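Local coordinates for protein FAD-dependent oxidoreductase (Actinomadura kijaniata, PDB 3M9V) that is a flavin-dependent oxidoreductase of the acyl-CoA dehydrogenase family that takes part in making the sugar D-kijanose and binds dTDP, at residues R30-A42 with A87-A99. Sequence-based numbering, arbitrary orientation. Where two conformers were deposited one is given.
Sequences RLAAHLPRIRSTA and ALLAVARADASTA
Leu31 sets its CD1 methyl 3.7 Å from Ala87 CB and also touches Val91 CG2, its side chain crossing that of Val91 at about a right angle. This is helix-on-helix packing inside the all-helical N-terminal domain of the acyl-CoA dehydrogenase fold: a bent helical run, with a type I turn from Ala32 to Leu35 between helices 22-32 and 35-48, lies along helix 81-94 and the start of helix 96-118. His34 in the turn hydrogen-bonds Asp62 through NE2. Leu35 follows; its CB does not aim at the partner helix, but CD2 swings in to rest 4.1 Å from Ala90 O and near Val91. Segments 35-42 and 87-94 run 39° from parallel with their axes 9.1 Å apart, and the small side chains of Ala90 and Ala94 lie between them. Ile38 comes next, its CB pointing toward the partner segment. Its CG2, anti to the backbone N, reaches Ala94 CB and Asp95 CB, both at 3.6 Å, while CD1, on the other branch, meets Thr98 CG2. Ile38 also touches Thr55 of helix 53-61. At Arg39 the backbone itself comes close, its CA 4.7 Å from that of Ala94. One turn beyond Ile38 along helix 35-48, Ala42 sets its CB against the Asp95 carboxylate, and a water lies within hydrogen-bonding distance of both Ala42 O and Asp95 OD2. The other oxygen of this buried carboxylate N-caps helix 96-118: Asp95 OD1 accepts from Thr98 N, which approaches 44° out of the carboxylate plane, and from Thr98 OG1 at 2.8 Å on the lone pair anti to OD2.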
loop_
_atom_site.group_PDB
_atom_site.type_symbol
_atom_site.label_atom_id
_atom_site.label_comp_id
_atom_site.label_asym_id
_atom_site.label_seq_id
_atom_site.Cartn_x
_atom_site.Cartn_y
_atom_site.Cartn_z
ATOM N N ARG A 30 -14.154 28.394 -23.426
ATOM C CA ARG A 30 -15.336 29.146 -22.995
ATOM C C ARG A 30 -15.529 28.977 -21.500
ATOM O O ARG A 30 -15.965 29.895 -20.815
ATOM C CB ARG A 30 -16.586 28.655 -23.735
ATOM C CG ARG A 30 -16.639 29.125 -25.181
ATOM C CD ARG A 30 -17.842 30.032 -25.437
ATOM N NE ARG A 30 -18.760 29.449 -26.413
ATOM C CZ ARG A 30 -18.568 29.493 -27.730
ATOM N NH1 ARG A 30 -19.461 28.948 -28.543
ATOM N NH2 ARG A 30 -17.495 30.083 -28.253
ATOM N N LEU A 31 -15.213 27.792 -20.991
ATOM C CA LEU A 31 -15.320 27.548 -19.554
ATOM C C LEU A 31 -14.383 28.433 -18.753
ATOM O O LEU A 31 -14.696 28.755 -17.605
ATOM C CB LEU A 31 -15.029 26.091 -19.168
ATOM C CG LEU A 31 -16.199 25.114 -19.327
ATOM C CD1 LEU A 31 -15.669 23.692 -19.211
ATOM C CD2 LEU A 31 -17.399 25.350 -18.396
ATOM N N ALA A 32 -13.255 28.834 -19.340
ATOM C CA ALA A 32 -12.264 29.569 -18.566
ATOM C C ALA A 32 -12.859 30.826 -17.943
ATOM O O ALA A 32 -12.564 31.118 -16.783
ATOM C CB ALA A 32 -11.043 29.918 -19.417
ATOM N N ALA A 33 -13.715 31.544 -18.668
ATOM C CA ALA A 33 -14.367 32.746 -18.130
ATOM C C ALA A 33 -15.085 32.525 -16.806
ATOM O O ALA A 33 -15.208 33.453 -15.995
ATOM C CB ALA A 33 -15.379 33.314 -19.114
ATOM N N HIS A 34 -15.589 31.306 -16.615
ATOM C CA HIS A 34 -16.408 30.985 -15.451
ATOM C C HIS A 34 -15.590 30.472 -14.280
ATOM O O HIS A 34 -16.051 30.510 -13.139
ATOM C CB HIS A 34 -17.470 29.951 -15.840
ATOM C CG HIS A 34 -18.376 30.458 -16.915
ATOM N ND1 HIS A 34 -19.455 31.271 -16.645
ATOM C CD2 HIS A 34 -18.314 30.346 -18.264
ATOM C CE1 HIS A 34 -20.053 31.593 -17.779
ATOM N NE2 HIS A 34 -19.383 31.041 -18.774
ATOM N N LEU A 35 -14.386 29.979 -14.549
ATOM C CA LEU A 35 -13.587 29.465 -13.439
ATOM C C LEU A 35 -13.450 30.394 -12.234
ATOM O O LEU A 35 -13.632 29.961 -11.093
ATOM C CB LEU A 35 -12.241 28.883 -13.902
ATOM C CG LEU A 35 -12.394 27.813 -14.979
ATOM C CD1 LEU A 35 -11.056 27.251 -15.442
ATOM C CD2 LEU A 35 -13.244 26.695 -14.412
ATOM N N PRO A 36 -13.129 31.681 -12.465
ATOM C CA PRO A 36 -12.942 32.544 -11.287
ATOM C C PRO A 36 -14.162 32.657 -10.377
ATOM O O PRO A 36 -14.010 32.705 -9.166
ATOM C CB PRO A 36 -12.602 33.922 -11.890
ATOM C CG PRO A 36 -12.099 33.608 -13.315
ATOM C CD PRO A 36 -12.873 32.379 -13.740
ATOM N N ARG A 37 -15.385 32.686 -10.889
ATOM C CA ARG A 37 -16.538 32.678 -9.976
ATOM C C ARG A 37 -16.687 31.340 -9.236
ATOM O O ARG A 37 -16.990 31.276 -8.038
ATOM C CB ARG A 37 -17.856 32.964 -10.706
ATOM C CG ARG A 37 -19.102 32.921 -9.801
ATOM C CD ARG A 37 -20.417 32.799 -10.587
ATOM N NE ARG A 37 -20.704 34.082 -11.225
ATOM C CZ ARG A 37 -21.364 35.102 -10.673
ATOM N NH1 ARG A 37 -21.483 36.232 -11.361
ATOM N NH2 ARG A 37 -21.893 35.031 -9.459
ATOM N N ILE A 38 -16.470 30.260 -9.977
ATOM C CA ILE A 38 -16.552 28.919 -9.406
ATOM C C ILE A 38 -15.600 28.733 -8.227
ATOM O O ILE A 38 -16.011 28.303 -7.146
ATOM C CB ILE A 38 -16.379 27.842 -10.495
ATOM C CG1 ILE A 38 -17.583 27.946 -11.440
ATOM C CG2 ILE A 38 -16.189 26.461 -9.853
ATOM C CD1 ILE A 38 -17.453 27.160 -12.756
ATOM N N ARG A 39 -14.349 29.145 -8.394
ATOM C CA ARG A 39 -13.389 29.052 -7.303
ATOM C C ARG A 39 -13.749 29.967 -6.145
ATOM O O ARG A 39 -13.561 29.647 -4.970
ATOM C CB ARG A 39 -12.009 29.458 -7.824
ATOM C CG ARG A 39 -10.866 28.829 -7.066
ATOM C CD ARG A 39 -9.592 28.884 -7.897
ATOM N NE ARG A 39 -9.352 30.226 -8.421
ATOM C CZ ARG A 39 -9.518 30.570 -9.695
ATOM N NH1 ARG A 39 -9.286 31.823 -10.079
ATOM N NH2 ARG A 39 -9.906 29.662 -10.584
ATOM N N SER A 40 -14.292 31.132 -6.470
ATOM C CA SER A 40 -14.492 32.175 -5.476
ATOM C C SER A 40 -15.599 31.784 -4.512
ATOM O O SER A 40 -15.505 32.050 -3.319
ATOM C CB SER A 40 -14.880 33.497 -6.148
ATOM O OG SER A 40 -13.727 34.086 -6.710
ATOM N N THR A 41 -16.667 31.179 -5.033
ATOM C CA THR A 41 -17.790 30.893 -4.142
ATOM C C THR A 41 -17.780 29.487 -3.537
ATOM O O THR A 41 -18.689 29.141 -2.775
ATOM C CB THR A 41 -19.172 31.148 -4.810
ATOM O OG1 THR A 41 -19.267 30.287 -5.949
ATOM C CG2 THR A 41 -19.277 32.604 -5.316
ATOM N N ALA A 42 -16.768 28.688 -3.870
ATOM C CA ALA A 42 -16.760 27.268 -3.478
ATOM C C ALA A 42 -16.843 27.069 -1.969
ATOM O O ALA A 42 -17.651 26.257 -1.498
ATOM C CB ALA A 42 -15.560 26.498 -4.052
ATOM N N ALA A 87 -12.766 18.815 -19.798
ATOM C CA ALA A 87 -13.495 19.966 -19.252
ATOM C C ALA A 87 -13.938 19.819 -17.792
ATOM O O ALA A 87 -13.817 20.759 -16.982
ATOM C CB ALA A 87 -14.672 20.257 -20.180
ATOM N N LEU A 88 -14.451 18.641 -17.420
ATOM C CA LEU A 88 -14.805 18.385 -16.013
ATOM C C LEU A 88 -13.609 18.509 -15.075
ATOM O O LEU A 88 -13.711 18.974 -13.939
ATOM C CB LEU A 88 -15.450 17.003 -15.842
ATOM C CG LEU A 88 -16.759 16.861 -16.634
ATOM C CD1 LEU A 88 -17.386 15.466 -16.480
ATOM C CD2 LEU A 88 -17.746 17.894 -16.107
ATOM N N LEU A 89 -12.464 17.997 -15.513
ATOM C CA LEU A 89 -11.234 18.124 -14.730
ATOM C C LEU A 89 -10.938 19.612 -14.457
ATOM O O LEU A 89 -10.694 20.018 -13.307
ATOM C CB LEU A 89 -10.129 17.426 -15.550
ATOM C CG LEU A 89 -8.785 17.148 -14.864
ATOM C CD1 LEU A 89 -7.886 16.272 -15.783
ATOM C CD2 LEU A 89 -8.045 18.475 -14.574
ATOM N N ALA A 90 -10.967 20.446 -15.496
ATOM C CA ALA A 90 -10.697 21.884 -15.272
ATOM C C ALA A 90 -11.722 22.498 -14.304
ATOM O O ALA A 90 -11.356 23.254 -13.390
ATOM C CB ALA A 90 -10.700 22.668 -16.634
ATOM N N VAL A 91 -13.000 22.133 -14.446
ATOM C CA VAL A 91 -13.991 22.653 -13.501
ATOM C C VAL A 91 -13.749 22.144 -12.074
ATOM O O VAL A 91 -13.848 22.897 -11.103
ATOM C CB VAL A 91 -15.455 22.415 -13.970
ATOM C CG1 VAL A 91 -16.493 22.863 -12.920
ATOM C CG2 VAL A 91 -15.730 23.153 -15.281
ATOM N N ALA A 92 -13.441 20.856 -11.944
ATOM C CA ALA A 92 -13.215 20.268 -10.628
ATOM C C ALA A 92 -12.018 20.875 -9.890
ATOM O O ALA A 92 -12.040 20.942 -8.660
ATOM C CB ALA A 92 -13.088 18.751 -10.733
ATOM N N ARG A 93 -10.990 21.321 -10.605
ATOM C CA ARG A 93 -9.890 21.967 -9.897
ATOM C C ARG A 93 -10.404 23.222 -9.234
ATOM O O ARG A 93 -9.838 23.633 -8.244
ATOM C CB ARG A 93 -8.764 22.425 -10.829
ATOM C CG ARG A 93 -8.085 21.243 -11.410
ATOM C CD ARG A 93 -7.166 21.638 -12.531
ATOM N NE ARG A 93 -6.189 22.583 -12.013
ATOM C CZ ARG A 93 -5.027 22.786 -12.611
ATOM N NH1 ARG A 93 -4.708 22.104 -13.706
ATOM N NH2 ARG A 93 -4.196 23.673 -12.093
ATOM N N ALA A 94 -11.454 23.830 -9.777
ATOM C CA ALA A 94 -12.112 24.943 -9.094
ATOM C C ALA A 94 -13.154 24.533 -8.045
ATOM O O ALA A 94 -13.161 25.094 -6.940
ATOM C CB ALA A 94 -12.697 25.879 -10.133
ATOM N N ASP A 95 -14.016 23.556 -8.351
ATOM C CA ASP A 95 -14.933 23.091 -7.329
ATOM C C ASP A 95 -15.521 21.777 -7.845
ATOM O O ASP A 95 -16.079 21.698 -8.944
ATOM C CB ASP A 95 -16.102 24.089 -7.127
ATOM C CG ASP A 95 -17.143 23.553 -6.146
ATOM O OD1 ASP A 95 -18.355 23.338 -6.433
ATOM O OD2 ASP A 95 -16.699 23.337 -5.000
ATOM N N ALA A 96 -15.365 20.740 -7.047
ATOM C CA ALA A 96 -15.724 19.401 -7.497
ATOM C C ALA A 96 -17.244 19.215 -7.535
ATOM O O ALA A 96 -17.732 18.487 -8.408
ATOM C CB ALA A 96 -15.126 18.405 -6.505
ATOM N N SER A 97 -17.959 19.816 -6.584
ATOM C CA SER A 97 -19.428 19.764 -6.612
ATOM C C SER A 97 -19.970 20.346 -7.899
ATOM O O SER A 97 -20.875 19.750 -8.469
ATOM C CB SER A 97 -20.117 20.557 -5.488
ATOM O OG SER A 97 -19.824 19.939 -4.242
ATOM N N THR A 98 -19.431 21.479 -8.352
ATOM C CA THR A 98 -19.955 22.049 -9.595
ATOM C C THR A 98 -19.691 21.124 -10.778
ATOM O O THR A 98 -20.498 21.004 -11.702
ATOM C CB THR A 98 -19.245 23.397 -9.881
ATOM O OG1 THR A 98 -19.537 24.295 -8.805
ATOM C CG2 THR A 98 -19.657 24.010 -11.206
ATOM N N ALA A 99 -18.501 20.527 -10.795
ATOM C CA ALA A 99 -18.164 19.595 -11.865
ATOM C C ALA A 99 -19.106 18.388 -11.855
ATOM O O ALA A 99 -19.445 17.889 -12.922
ATOM C CB ALA A 99 -16.690 19.130 -11.743
HETATM O O HOH W 1 -18.337 23.816 -2.695
#